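Local coordinates for protein purine nucleosidase, (IunH-1) (Sulfolobus solfataricus, PDB 3T8J) that belongs to the nucleosidase group of alpha/beta proteins, is built around a mixed beta-sheet and holds a sodium ion, at residues V189-P194 / Q229-H234; R257-D262 / A289-E294; I141-V146 / G179-M184; S216-Y221 / H234-A239. All coordinates share one frame; numbering follows the deposited sequence. Where two conformers were deposited one is given.

How the contacts relate
Read from the N terminus, contact 3 comes first: 141-146 and 179-184 close a loop that includes helices 163-167 and 169-177 by pairing as parallel neighbours in the central sheet. Contacts 1 and 4 follow and cross. The 189-194 segment opens, 216-221 opens after it, 229-234 closes the first loop and 234-239 the second, with His234 common to both. Together they tie the chain after strand 182-185 to helix 209-227 and to the start of helix 237-246. Contact 2 comes last, in series, joining strands 251-261 and 289-295. Strand 289-295 also borders strand 182-185 of contact 3, so both belong to one sheet, and Val189 of contact 1 packs on Val292.

Contact 1 of 4, residues V189-P194 / Q229-H234; sequences VIINYP and QKINGH
The type I beta turn from Ile190 to Tyr193, followed by Pro194, leans with Ile191 and Pro194 on the loop that links helix 209-227 to helix 237-246. Ile231 is the central apolar residue of that loop, and it serves both partners with separate branches. Its CD1 reaches CG2 of Ile191 at 4.0 Å, the two side chains crossing at about a right angle, while its CG2 meets CB of Pro194 at 3.7 Å. The division follows from the torsion: with CG1 beside the backbone N (chi1 -70°), the gamma methyl is left anti to that nitrogen and reaches the proline CB. The proline ring also rests on backbone. CG of Pro194 lies 3.5 Å from O of Asn232, and CA of Pro194 is 3.3 Å from O of His234. On one side the turn is closed by Tyr193 N bonding to Ile190 O at 3.0 Å; on the other, Asn232 is the centre of an inverse gamma turn, with a weak bond from Gly233 N to Ile231 O. Ser226 OG is within hydrogen-bonding distance of the carbonyls of both Ile231 and Gly233 and can donate to one at a time, and Lys297 NZ takes Pro194 O. Gln229, at the far end of the loop, reaches Asp280 of the second subunit through a weak hydrogen bond. Because no hydrogen bond spans the two segments, their fit depends on shape: hydrocarbon branches rest against a proline ring and an isoleucine methyl, while Lys297 and Ser226 serve these carbonyls from outside the pair.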
loop_
_atom_site.group_PDB
_atom_site.type_symbol
_atom_site.label_atom_id
_atom_site.label_comp_id
_atom_site.label_asym_id
_atom_site.label_seq_id
_atom_site.Cartn_x
_atom_site.Cartn_y
_atom_site.Cartn_z
ATOM N N VAL A 189 22.902 12.439 -8.425
ATOM C CA VAL A 189 23.857 12.843 -9.440
ATOM C C VAL A 189 24.602 14.107 -8.959
ATOM O O VAL A 189 25.833 14.146 -8.966
ATOM C CB VAL A 189 23.143 13.066 -10.795
ATOM C CG1 VAL A 189 24.053 13.807 -11.792
ATOM C CG2 VAL A 189 22.646 11.726 -11.341
ATOM N N ILE A 190 23.871 15.125 -8.529
ATOM C CA ILE A 190 24.518 16.402 -8.187
ATOM C C ILE A 190 25.469 16.277 -6.981
ATOM O O ILE A 190 26.438 17.035 -6.925
ATOM C CB ILE A 190 23.523 17.584 -8.009
ATOM C CG1 ILE A 190 22.642 17.395 -6.798
ATOM C CG2 ILE A 190 22.695 17.801 -9.267
ATOM C CD1 ILE A 190 23.243 18.079 -5.542
ATOM N N ILE A 191 25.243 15.313 -6.074
ATOM C CA ILE A 191 26.145 15.148 -4.916
ATOM C C ILE A 191 27.537 14.663 -5.296
ATOM O O ILE A 191 28.444 14.704 -4.473
ATOM C CB ILE A 191 25.571 14.230 -3.782
ATOM C CG1 ILE A 191 25.314 12.805 -4.284
ATOM C CG2 ILE A 191 24.328 14.880 -3.166
ATOM C CD1 ILE A 191 24.725 11.862 -3.208
ATOM N N ASN A 192 27.721 14.215 -6.541
ATOM C CA ASN A 192 29.063 13.879 -7.043
ATOM C C ASN A 192 29.939 15.099 -7.369
ATOM O O ASN A 192 31.124 14.940 -7.682
ATOM C CB ASN A 192 28.949 13.002 -8.304
ATOM C CG ASN A 192 28.250 11.678 -8.041
ATOM O OD1 ASN A 192 28.327 11.126 -6.941
ATOM N ND2 ASN A 192 27.580 11.151 -9.067
ATOM N N TYR A 193 29.365 16.303 -7.288
ATOM C CA TYR A 193 30.011 17.538 -7.732
ATOM C C TYR A 193 29.938 18.641 -6.671
ATOM O O TYR A 193 29.493 19.752 -6.971
ATOM C CB TYR A 193 29.358 18.010 -9.034
ATOM C CG TYR A 193 29.304 16.937 -10.100
ATOM C CD1 TYR A 193 30.435 16.623 -10.865
ATOM C CD2 TYR A 193 28.141 16.219 -10.339
ATOM C CE1 TYR A 193 30.397 15.633 -11.850
ATOM C CE2 TYR A 193 28.100 15.213 -11.332
ATOM C CZ TYR A 193 29.234 14.927 -12.066
ATOM O OH TYR A 193 29.205 13.956 -13.050
ATOM N N PRO A 194 30.382 18.346 -5.428
ATOM C CA PRO A 194 30.356 19.377 -4.392
ATOM C C PRO A 194 31.392 20.466 -4.618
ATOM O O PRO A 194 32.390 20.240 -5.309
ATOM C CB PRO A 194 30.708 18.605 -3.132
ATOM C CG PRO A 194 31.641 17.548 -3.618
ATOM C CD PRO A 194 31.048 17.122 -4.964
ATOM N N GLN A 229 25.185 14.612 5.902
ATOM C CA GLN A 229 25.076 13.943 4.616
ATOM C C GLN A 229 26.427 13.381 4.154
ATOM O O GLN A 229 26.500 12.595 3.200
ATOM C CB GLN A 229 24.506 14.928 3.585
ATOM C CG GLN A 229 23.152 15.561 3.996
ATOM C CD GLN A 229 22.002 14.631 3.690
ATOM O OE1 GLN A 229 22.121 13.756 2.829
ATOM N NE2 GLN A 229 20.892 14.791 4.401
ATOM N N LYS A 230 27.495 13.787 4.845
ATOM C CA LYS A 230 28.849 13.292 4.579
ATOM C C LYS A 230 29.326 13.700 3.176
ATOM O O LYS A 230 30.122 12.991 2.550
ATOM C CB LYS A 230 28.929 11.765 4.798
ATOM C CG LYS A 230 28.475 11.295 6.200
ATOM C CD LYS A 230 28.210 9.774 6.272
ATOM C CE LYS A 230 27.570 9.369 7.618
ATOM N NZ LYS A 230 26.999 7.975 7.659
ATOM N N ILE A 231 28.837 14.840 2.695
ATOM C CA ILE A 231 29.263 15.398 1.420
ATOM C C ILE A 231 30.581 16.122 1.670
ATOM O O ILE A 231 30.759 16.751 2.723
ATOM C CB ILE A 231 28.212 16.381 0.856
ATOM C CG1 ILE A 231 26.965 15.603 0.405
ATOM C CG2 ILE A 231 28.801 17.220 -0.299
ATOM C CD1 ILE A 231 25.731 16.469 0.265
ATOM N N ASN A 232 31.499 16.026 0.706
ATOM C CA ASN A 232 32.789 16.698 0.836
ATOM C C ASN A 232 32.697 18.164 0.367
ATOM O O ASN A 232 33.198 18.557 -0.686
ATOM C CB ASN A 232 33.892 15.898 0.129
ATOM C CG ASN A 232 34.239 14.599 0.866
ATOM O OD1 ASN A 232 34.264 14.546 2.103
ATOM N ND2 ASN A 232 34.519 13.548 0.104
ATOM N N GLY A 233 32.042 18.971 1.202
ATOM C CA GLY A 233 31.792 20.380 0.945
ATOM C C GLY A 233 30.291 20.639 1.001
ATOM O O GLY A 233 29.613 20.242 1.957
ATOM N N HIS A 234 29.765 21.339 -0.001
ATOM C CA HIS A 234 28.326 21.531 -0.110
ATOM C C HIS A 234 27.905 21.323 -1.559
ATOM O O HIS A 234 28.697 21.534 -2.486
ATOM C CB HIS A 234 27.847 22.885 0.419
ATOM C CG HIS A 234 28.270 24.066 -0.395
ATOM N ND1 HIS A 234 29.378 24.826 -0.090
ATOM C CD2 HIS A 234 27.692 24.654 -1.466
ATOM C CE1 HIS A 234 29.477 25.820 -0.959
ATOM N NE2 HIS A 234 28.472 25.730 -1.810
#

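Contact 2 of 4, residues R257-D262 / A289-E294; sequences RFVVID and AEIVYE
The ring of Tyr293 and the guanidinium of Arg257 are turned steeply against each other, with planes 69° apart, and meet through one corner of each group. The Tyr293 hydroxyl lies at the guanidinium edge, near its plane, 3.0 Å from NH1 of Arg257 in a weak, bent hydrogen bond; relative to the tyrosine ring, NH1 approaches obliquely. Arg257 gets there because its chain runs extended from CG to NE; nearer the backbone, its CB lies 4.2 Å from CD1 of Ile291. Close to the backbone pair lies an apolar patch: CG2 of Val259 touches both CD1 of Ile291 (3.8 Å) and CB of Ala289 (4.1 Å). The backbone joins the segments at a single antiparallel, hydrogen-bonded pair, Arg257 with Ala289. Its nearly straight bond runs from Arg257 N to Ala289 O at 3.0 Å, whereas the return bond from Ala289 N to Arg257 O is weak at 3.3 Å. Beyond this pair the segment axes diverge at 96°, and Phe258 and Val260 bond instead to strand 272-275. Val292 and Tyr293 pack on earlier residues of strand 251-261. The arrangement is that of a long, bent antiparallel strand leaving its neighbour at the edge region of a mixed alpha/beta sheet.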
loop_
_atom_site.group_PDB
_atom_site.type_symbol
_atom_site.label_atom_id
_atom_site.label_comp_id
_atom_site.label_asym_id
_atom_site.label_seq_id
_atom_site.Cartn_x
_atom_site.Cartn_y
_atom_site.Cartn_z
ATOM N N ARG A 257 14.103 7.987 -20.067
ATOM C CA ARG A 257 13.631 6.816 -19.336
ATOM C C ARG A 257 12.206 7.001 -18.842
ATOM O O ARG A 257 11.652 8.098 -18.972
ATOM C CB ARG A 257 14.628 6.512 -18.206
ATOM C CG ARG A 257 15.832 5.748 -18.799
ATOM C CD ARG A 257 16.979 5.516 -17.881
ATOM N NE ARG A 257 18.053 4.807 -18.560
ATOM C CZ ARG A 257 19.244 4.522 -18.020
ATOM N NH1 ARG A 257 19.541 4.891 -16.777
ATOM N NH2 ARG A 257 20.138 3.844 -18.728
ATOM N N PHE A 258 11.609 5.938 -18.295
ATOM C CA PHE A 258 10.265 5.981 -17.752
ATOM C C PHE A 258 10.351 6.050 -16.215
ATOM O O PHE A 258 10.876 5.115 -15.578
ATOM C CB PHE A 258 9.427 4.767 -18.195
ATOM C CG PHE A 258 8.053 4.717 -17.575
ATOM C CD1 PHE A 258 7.116 5.688 -17.859
ATOM C CD2 PHE A 258 7.694 3.671 -16.736
ATOM C CE1 PHE A 258 5.856 5.646 -17.292
ATOM C CE2 PHE A 258 6.441 3.622 -16.172
ATOM C CZ PHE A 258 5.527 4.609 -16.439
ATOM N N VAL A 259 9.874 7.163 -15.663
ATOM C CA VAL A 259 9.958 7.446 -14.204
ATOM C C VAL A 259 8.571 7.300 -13.580
ATOM O O VAL A 259 7.608 7.926 -14.046
ATOM C CB VAL A 259 10.453 8.860 -13.948
ATOM C CG1 VAL A 259 10.532 9.113 -12.412
ATOM C CG2 VAL A 259 11.826 9.112 -14.607
ATOM N N VAL A 260 8.479 6.475 -12.519
ATOM C CA VAL A 260 7.267 6.320 -11.734
ATOM C C VAL A 260 7.510 6.995 -10.377
ATOM O O VAL A 260 8.592 6.806 -9.828
ATOM C CB VAL A 260 6.922 4.872 -11.499
ATOM C CG1 VAL A 260 5.695 4.738 -10.595
ATOM C CG2 VAL A 260 6.605 4.187 -12.864
ATOM N N ILE A 261 6.540 7.805 -9.941
ATOM C CA ILE A 261 6.624 8.459 -8.612
ATOM C C ILE A 261 5.849 7.619 -7.616
ATOM O O ILE A 261 4.662 7.326 -7.805
ATOM C CB ILE A 261 6.005 9.846 -8.666
ATOM C CG1 ILE A 261 6.585 10.709 -9.785
ATOM C CG2 ILE A 261 6.139 10.533 -7.275
ATOM C CD1 ILE A 261 8.103 10.954 -9.682
ATOM N N ASP A 262 6.495 7.267 -6.507
ATOM C CA ASP A 262 5.800 6.600 -5.391
ATOM C C ASP A 262 5.056 7.663 -4.556
ATOM O O ASP A 262 5.699 8.551 -3.964
ATOM C CB ASP A 262 6.778 5.820 -4.522
ATOM C CG ASP A 262 6.089 5.071 -3.384
ATOM O OD1 ASP A 262 5.284 5.682 -2.639
ATOM O OD2 ASP A 262 6.375 3.858 -3.212
ATOM N N ALA A 289 10.736 11.268 -19.226
ATOM C CA ALA A 289 11.705 12.256 -18.731
ATOM C C ALA A 289 13.081 11.993 -19.264
ATOM O O ALA A 289 13.483 10.841 -19.409
ATOM C CB ALA A 289 11.743 12.269 -17.197
ATOM N N GLU A 290 13.806 13.063 -19.559
ATOM C CA GLU A 290 15.207 12.978 -19.898
ATOM C C GLU A 290 15.966 13.219 -18.615
ATOM O O GLU A 290 15.816 14.285 -18.018
ATOM C CB GLU A 290 15.584 14.020 -20.920
ATOM C CG GLU A 290 17.003 13.957 -21.359
ATOM C CD GLU A 290 17.303 15.041 -22.381
ATOM O OE1 GLU A 290 17.141 16.249 -22.038
ATOM O OE2 GLU A 290 17.688 14.672 -23.500
ATOM N N ILE A 291 16.767 12.257 -18.213
ATOM C CA ILE A 291 17.470 12.330 -16.929
ATOM C C ILE A 291 18.951 12.638 -17.162
ATOM O O ILE A 291 19.605 12.018 -17.994
ATOM C CB ILE A 291 17.321 11.003 -16.139
ATOM C CG1 ILE A 291 15.841 10.619 -16.014
ATOM C CG2 ILE A 291 18.075 11.088 -14.793
ATOM C CD1 ILE A 291 15.583 9.284 -15.218
ATOM N N VAL A 292 19.489 13.606 -16.407
ATOM C CA VAL A 292 20.910 13.941 -16.461
ATOM C C VAL A 292 21.673 13.056 -15.479
ATOM O O VAL A 292 21.356 13.028 -14.285
ATOM C CB VAL A 292 21.141 15.429 -16.125
ATOM C CG1 VAL A 292 22.641 15.751 -16.016
ATOM C CG2 VAL A 292 20.436 16.318 -17.174
ATOM N N TYR A 293 22.662 12.318 -15.980
ATOM C CA TYR A 293 23.440 11.387 -15.161
ATOM C C TYR A 293 24.865 11.863 -14.872
ATOM O O TYR A 293 25.488 11.361 -13.937
ATOM C CB TYR A 293 23.463 9.987 -15.815
ATOM C CG TYR A 293 22.199 9.177 -15.574
ATOM C CD1 TYR A 293 21.117 9.190 -16.461
ATOM C CD2 TYR A 293 22.068 8.404 -14.426
ATOM C CE1 TYR A 293 19.962 8.422 -16.201
ATOM C CE2 TYR A 293 20.920 7.645 -14.168
ATOM C CZ TYR A 293 19.859 7.676 -15.054
ATOM O OH TYR A 293 18.724 6.914 -14.759
ATOM N N GLU A 294 25.389 12.807 -15.660
ATOM C CA GLU A 294 26.738 13.359 -15.469
ATOM C C GLU A 294 26.795 14.827 -15.932
ATOM O O GLU A 294 26.029 15.229 -16.826
ATOM C CB GLU A 294 27.788 12.538 -16.255
ATOM C CG GLU A 294 27.879 11.037 -15.916
ATOM C CD GLU A 294 28.897 10.285 -16.781
ATOM O OE1 GLU A 294 29.905 10.888 -17.224
ATOM O OE2 GLU A 294 28.674 9.078 -17.017
#

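Contact 3 of 4, residues I141-V146 / G179-M184; sequences IKKVWV and GFDITM
Val144, Trp145 and Val146 pair with Ile182, Thr183 and Met184 as parallel strands, joined by a beta-alpha-beta crossover through helices 163-167 and 169-177. The segment axes differ by only 15°. Three backbone hydrogen bonds sew the strands together: Val144 N to Asp181 O (2.9 Å), Thr183 N to Val144 O (3.1 Å) and Val146 N to Thr183 O (2.9 Å). CA-H...O contacts, such as that from Ile182 CA to Val144 O, fill in between them. Before the first of these bonds, where 179-184 is still loop, a water bridges the backbones, accepting from Asp181 N and lying within bonding distance of Ile141 O.

Charge gathers at Lys143, on the face that also carries Trp145 and Thr183. A bend at chi2 (71°) brings NZ back over the neighbouring strand, where it is gripped twice: by Asp181 OD1 in a salt bridge of 2.8 Å, and by Thr183 OG1, also at 2.8 Å. The ammonium meets OD1 from well above the carboxylate plane. Glu290, on the next strand, bonds to the same threonine hydroxyl, so OG1 links lysine and glutamate; Glu290 is also held by Arg254. CG of Lys143 lies over one face of the Trp145 indole, toward its rim, and the indole NE1 bonds to Glu117.

Apolar contacts occupy the other face. Phe180 turns its CD1 to CG2 of Val144 at 3.7 Å, with Leu127 of helix 125-133 packed behind, and further along the sheet CG2 of Val146 lies 3.9 Å from CG2 of Ile182.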
loop_
_atom_site.group_PDB
_atom_site.type_symbol
_atom_site.label_atom_id
_atom_site.label_comp_id
_atom_site.label_asym_id
_atom_site.label_seq_id
_atom_site.Cartn_x
_atom_site.Cartn_y
_atom_site.Cartn_z
ATOM N N ILE A 141 3.688 25.480 -22.258
ATOM C CA ILE A 141 5.014 25.507 -21.658
ATOM C C ILE A 141 5.976 24.664 -22.507
ATOM O O ILE A 141 5.768 23.440 -22.729
ATOM C CB ILE A 141 4.954 25.025 -20.191
ATOM C CG1 ILE A 141 4.145 26.023 -19.361
ATOM C CG2 ILE A 141 6.371 24.739 -19.661
ATOM C CD1 ILE A 141 3.788 25.532 -17.937
ATOM N N LYS A 142 7.022 25.310 -23.006
ATOM C CA LYS A 142 8.013 24.689 -23.880
ATOM C C LYS A 142 8.819 23.587 -23.191
ATOM O O LYS A 142 9.129 22.547 -23.774
ATOM C CB LYS A 142 8.963 25.798 -24.403
ATOM C CG LYS A 142 10.085 25.328 -25.275
ATOM C CD LYS A 142 10.879 26.490 -25.836
ATOM C CE LYS A 142 11.997 25.994 -26.731
ATOM N NZ LYS A 142 12.548 27.079 -27.566
ATOM N N LYS A 143 9.186 23.817 -21.932
ATOM C CA LYS A 143 10.142 22.979 -21.250
ATOM C C LYS A 143 9.961 23.119 -19.732
ATOM O O LYS A 143 9.732 24.224 -19.265
ATOM C CB LYS A 143 11.559 23.410 -21.630
ATOM C CG LYS A 143 12.643 22.504 -21.177
ATOM C CD LYS A 143 12.637 21.188 -21.951
ATOM C CE LYS A 143 13.636 20.263 -21.347
ATOM N NZ LYS A 143 13.825 19.052 -22.204
ATOM N N VAL A 144 10.041 21.991 -19.027
ATOM C CA VAL A 144 10.105 21.961 -17.545
ATOM C C VAL A 144 11.460 21.385 -17.173
ATOM O O VAL A 144 11.792 20.243 -17.529
ATOM C CB VAL A 144 8.962 21.147 -16.944
ATOM C CG1 VAL A 144 8.996 21.219 -15.412
ATOM C CG2 VAL A 144 7.619 21.679 -17.473
ATOM N N TRP A 145 12.221 22.166 -16.394
ATOM C CA TRP A 145 13.527 21.773 -15.865
ATOM C C TRP A 145 13.342 21.434 -14.386
ATOM O O TRP A 145 13.040 22.315 -13.602
ATOM C CB TRP A 145 14.515 22.926 -16.032
ATOM C CG TRP A 145 14.705 23.428 -17.449
ATOM C CD1 TRP A 145 14.088 24.508 -18.047
ATOM C CD2 TRP A 145 15.606 22.900 -18.432
ATOM N NE1 TRP A 145 14.557 24.667 -19.329
ATOM C CE2 TRP A 145 15.473 23.683 -19.597
ATOM C CE3 TRP A 145 16.497 21.819 -18.445
ATOM C CZ2 TRP A 145 16.206 23.423 -20.740
ATOM C CZ3 TRP A 145 17.227 21.571 -19.595
ATOM C CH2 TRP A 145 17.062 22.362 -20.728
ATOM N N VAL A 146 13.450 20.163 -14.056
ATOM C CA VAL A 146 13.122 19.659 -12.713
ATOM C C VAL A 146 14.390 19.310 -11.946
ATOM O O VAL A 146 15.210 18.511 -12.417
ATOM C CB VAL A 146 12.240 18.399 -12.800
ATOM C CG1 VAL A 146 12.007 17.786 -11.399
ATOM C CG2 VAL A 146 10.883 18.705 -13.450
ATOM N N GLY A 179 2.397 14.937 -19.524
ATOM C CA GLY A 179 2.955 15.056 -20.894
ATOM C C GLY A 179 3.861 16.252 -21.154
ATOM O O GLY A 179 4.109 16.611 -22.292
ATOM N N PHE A 180 4.375 16.896 -20.097
ATOM C CA PHE A 180 5.334 17.976 -20.258
ATOM C C PHE A 180 6.659 17.446 -20.829
ATOM O O PHE A 180 7.009 16.273 -20.625
ATOM C CB PHE A 180 5.676 18.567 -18.873
ATOM C CG PHE A 180 4.556 19.359 -18.201
ATOM C CD1 PHE A 180 4.259 20.648 -18.626
ATOM C CD2 PHE A 180 3.860 18.841 -17.107
ATOM C CE1 PHE A 180 3.256 21.366 -18.018
ATOM C CE2 PHE A 180 2.867 19.592 -16.481
ATOM C CZ PHE A 180 2.571 20.843 -16.932
ATOM N N ASP A 181 7.433 18.324 -21.461
ATOM C CA ASP A 181 8.801 18.040 -21.899
ATOM C C ASP A 181 9.711 18.288 -20.697
ATOM O O ASP A 181 10.000 19.441 -20.412
ATOM C CB ASP A 181 9.161 18.946 -23.081
ATOM C CG ASP A 181 10.538 18.666 -23.660
ATOM O OD1 ASP A 181 11.334 17.950 -23.011
ATOM O OD2 ASP A 181 10.847 19.179 -24.785
ATOM N N ILE A 182 10.115 17.218 -20.024
ATOM C CA ILE A 182 10.851 17.273 -18.749
ATOM C C ILE A 182 12.285 16.832 -18.927
ATOM O O ILE A 182 12.539 15.753 -19.500
ATOM C CB ILE A 182 10.200 16.341 -17.706
ATOM C CG1 ILE A 182 8.825 16.857 -17.290
ATOM C CG2 ILE A 182 11.117 16.172 -16.464
ATOM C CD1 ILE A 182 7.999 15.841 -16.471
ATOM N N THR A 183 13.221 17.637 -18.406
ATOM C CA THR A 183 14.592 17.217 -18.174
ATOM C C THR A 183 14.802 17.302 -16.653
ATOM O O THR A 183 14.510 18.324 -16.063
ATOM C CB THR A 183 15.627 18.062 -18.956
ATOM O OG1 THR A 183 15.487 17.781 -20.365
ATOM C CG2 THR A 183 17.042 17.712 -18.516
ATOM N N MET A 184 15.256 16.194 -16.072
ATOM C CA MET A 184 15.319 15.998 -14.608
ATOM C C MET A 184 16.772 15.836 -14.166
ATOM O O MET A 184 17.526 15.050 -14.730
ATOM C CB MET A 184 14.516 14.732 -14.277
ATOM C CG MET A 184 14.546 14.253 -12.935
ATOM S SD MET A 184 13.684 12.627 -13.024
ATOM C CE MET A 184 12.879 12.985 -11.601
HETATM O O HOH W 1 5.862 20.873 -21.815
#

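Contact 4 of 4, residues S216-Y221 / H234-A239; sequences SMYLHY and HPHPDA
Pro235 O is a buried carbonyl for which the model holds no hydrogen-bonding partner; it lies near the plane of the Tyr221 ring, at its edge, 3.5 Å from Tyr221 CE2. The same tyrosine sits beside an aromatic cluster of Tyr218, His234 and His236, set between helix 209-227 and the N-terminal end of helix 237-246, where His236 takes the N-cap position. With CG anti to the backbone N (chi1 -174°), the Tyr221 ring extends away from its helix toward two prolines. Its OH comes within 3.5 Å of CG of Pro235 and 3.8 Å of CD of Pro237, the Tyr221 and Pro237 side chains coming from opposite directions.

Tyr218 meets the two imidazoles in different ways, although its side chain crosses both at about a right angle. Its plane lies 32° from that of His234, with Tyr218 CD2 3.6 Å from His234 NE2 and Tyr218 CB over one face of the imidazole, toward its rim. Toward His236 the planes open to 65°. No hydrogen bond spans the segments; Tyr218, His234 and His236 find their polar partners outside them. Asp13 of helix 12-23 takes both the Tyr218 hydroxyl and His236 ND1, and its other oxygen bonds to Ala239 N; Tyr214 OH bonds to NE2 of both histidines, and Arg222 holds His234 ND1. A shared carboxylate and hydroxyl probably fix how the rings are turned. The Pro237 side chain is about 8 Å from the bound sodium ion. Tyr218 OH sits in the plane of the His236 ring, at its edge, 3.5 Å from His236 CE1.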
loop_
_atom_site.group_PDB
_atom_site.type_symbol
_atom_site.label_atom_id
_atom_site.label_comp_id
_atom_site.label_asym_id
_atom_site.label_seq_id
_atom_site.Cartn_x
_atom_site.Cartn_y
_atom_site.Cartn_z
ATOM N N SER A 216 28.091 34.081 3.123
ATOM C CA SER A 216 27.091 34.263 4.190
ATOM C C SER A 216 25.903 33.300 4.068
ATOM O O SER A 216 25.426 32.741 5.074
ATOM C CB SER A 216 26.597 35.705 4.189
ATOM O OG SER A 216 25.561 35.919 5.139
ATOM N N MET A 217 25.435 33.109 2.836
ATOM C CA MET A 217 24.238 32.293 2.587
ATOM C C MET A 217 24.476 30.801 2.686
ATOM O O MET A 217 23.528 30.071 2.950
ATOM C CB MET A 217 23.632 32.598 1.199
ATOM C CG MET A 217 22.999 33.982 1.056
ATOM S SD MET A 217 21.939 34.173 -0.424
ATOM C CE MET A 217 23.107 33.745 -1.718
ATOM N N TYR A 218 25.721 30.364 2.454
ATOM C CA TYR A 218 26.063 28.933 2.333
ATOM C C TYR A 218 26.769 28.337 3.548
ATOM O O TYR A 218 26.855 27.120 3.666
ATOM C CB TYR A 218 26.896 28.656 1.051
ATOM C CG TYR A 218 26.033 28.611 -0.199
ATOM C CD1 TYR A 218 25.680 29.788 -0.854
ATOM C CD2 TYR A 218 25.535 27.406 -0.707
ATOM C CE1 TYR A 218 24.865 29.781 -1.970
ATOM C CE2 TYR A 218 24.721 27.394 -1.834
ATOM C CZ TYR A 218 24.382 28.587 -2.457
ATOM O OH TYR A 218 23.574 28.617 -3.594
ATOM N N LEU A 219 27.236 29.163 4.476
ATOM C CA LEU A 219 28.000 28.632 5.602
ATOM C C LEU A 219 27.245 27.564 6.393
ATOM O O LEU A 219 27.806 26.505 6.686
ATOM C CB LEU A 219 28.449 29.744 6.545
ATOM C CG LEU A 219 29.386 29.272 7.662
ATOM C CD1 LEU A 219 30.542 28.426 7.105
ATOM C CD2 LEU A 219 29.903 30.460 8.416
ATOM N N HIS A 220 26.001 27.847 6.778
ATOM C CA HIS A 220 25.217 26.889 7.594
ATOM C C HIS A 220 24.969 25.599 6.815
ATOM O O HIS A 220 25.163 24.515 7.347
ATOM C CB HIS A 220 23.880 27.521 8.058
ATOM C CG HIS A 220 23.005 26.597 8.858
ATOM N ND1 HIS A 220 22.728 26.791 10.194
ATOM C CD2 HIS A 220 22.324 25.481 8.495
ATOM C CE1 HIS A 220 21.944 25.818 10.632
ATOM N NE2 HIS A 220 21.679 25.012 9.611
ATOM N N TYR A 221 24.540 25.738 5.557
ATOM C CA TYR A 221 24.269 24.602 4.677
ATOM C C TYR A 221 25.501 23.738 4.451
ATOM O O TYR A 221 25.417 22.504 4.453
ATOM C CB TYR A 221 23.767 25.132 3.336
ATOM C CG TYR A 221 23.280 24.127 2.308
ATOM C CD1 TYR A 221 22.286 23.224 2.614
ATOM C CD2 TYR A 221 23.756 24.163 0.989
ATOM C CE1 TYR A 221 21.786 22.345 1.634
ATOM C CE2 TYR A 221 23.249 23.298 0.015
ATOM C CZ TYR A 221 22.280 22.397 0.357
ATOM O OH TYR A 221 21.763 21.530 -0.597
ATOM N N HIS A 234 29.765 21.339 -0.001
ATOM C CA HIS A 234 28.326 21.531 -0.110
ATOM C C HIS A 234 27.905 21.323 -1.559
ATOM O O HIS A 234 28.697 21.534 -2.486
ATOM C CB HIS A 234 27.847 22.885 0.419
ATOM C CG HIS A 234 28.270 24.066 -0.395
ATOM N ND1 HIS A 234 29.378 24.826 -0.090
ATOM C CD2 HIS A 234 27.692 24.654 -1.466
ATOM C CE1 HIS A 234 29.477 25.820 -0.959
ATOM N NE2 HIS A 234 28.472 25.730 -1.810
ATOM N N PRO A 235 26.661 20.889 -1.745
ATOM C CA PRO A 235 26.170 20.677 -3.101
ATOM C C PRO A 235 25.415 21.891 -3.656
ATOM O O PRO A 235 25.046 22.795 -2.906
ATOM C CB PRO A 235 25.227 19.504 -2.916
ATOM C CG PRO A 235 24.605 19.752 -1.591
ATOM C CD PRO A 235 25.703 20.370 -0.745
ATOM N N HIS A 236 25.170 21.872 -4.974
ATOM C CA HIS A 236 24.433 22.923 -5.690
ATOM C C HIS A 236 23.301 22.285 -6.522
ATOM O O HIS A 236 23.317 22.331 -7.758
ATOM C CB HIS A 236 25.391 23.694 -6.613
ATOM C CG HIS A 236 26.065 24.874 -5.974
ATOM N ND1 HIS A 236 25.367 25.910 -5.388
ATOM C CD2 HIS A 236 27.377 25.227 -5.914
ATOM C CE1 HIS A 236 26.217 26.829 -4.962
ATOM N NE2 HIS A 236 27.445 26.440 -5.266
ATOM N N PRO A 237 22.310 21.678 -5.849
ATOM C CA PRO A 237 21.267 20.982 -6.602
ATOM C C PRO A 237 20.531 21.889 -7.587
ATOM O O PRO A 237 20.346 21.531 -8.775
ATOM C CB PRO A 237 20.327 20.442 -5.505
ATOM C CG PRO A 237 20.580 21.305 -4.318
ATOM C CD PRO A 237 22.049 21.678 -4.399
ATOM N N ASP A 238 20.076 23.043 -7.120
ATOM C CA ASP A 238 19.298 23.963 -7.961
ATOM C C ASP A 238 20.174 24.745 -8.934
ATOM O O ASP A 238 19.796 24.941 -10.092
ATOM C CB ASP A 238 18.488 24.910 -7.064
ATOM C CG ASP A 238 17.661 24.160 -6.049
ATOM O OD1 ASP A 238 17.180 23.038 -6.346
ATOM O OD2 ASP A 238 17.489 24.666 -4.914
ATOM N N ALA A 239 21.353 25.165 -8.491
ATOM C CA ALA A 239 22.225 25.939 -9.355
ATOM C C ALA A 239 22.769 25.112 -10.524
ATOM O O ALA A 239 22.936 25.635 -11.624
ATOM C CB ALA A 239 23.371 26.582 -8.526
#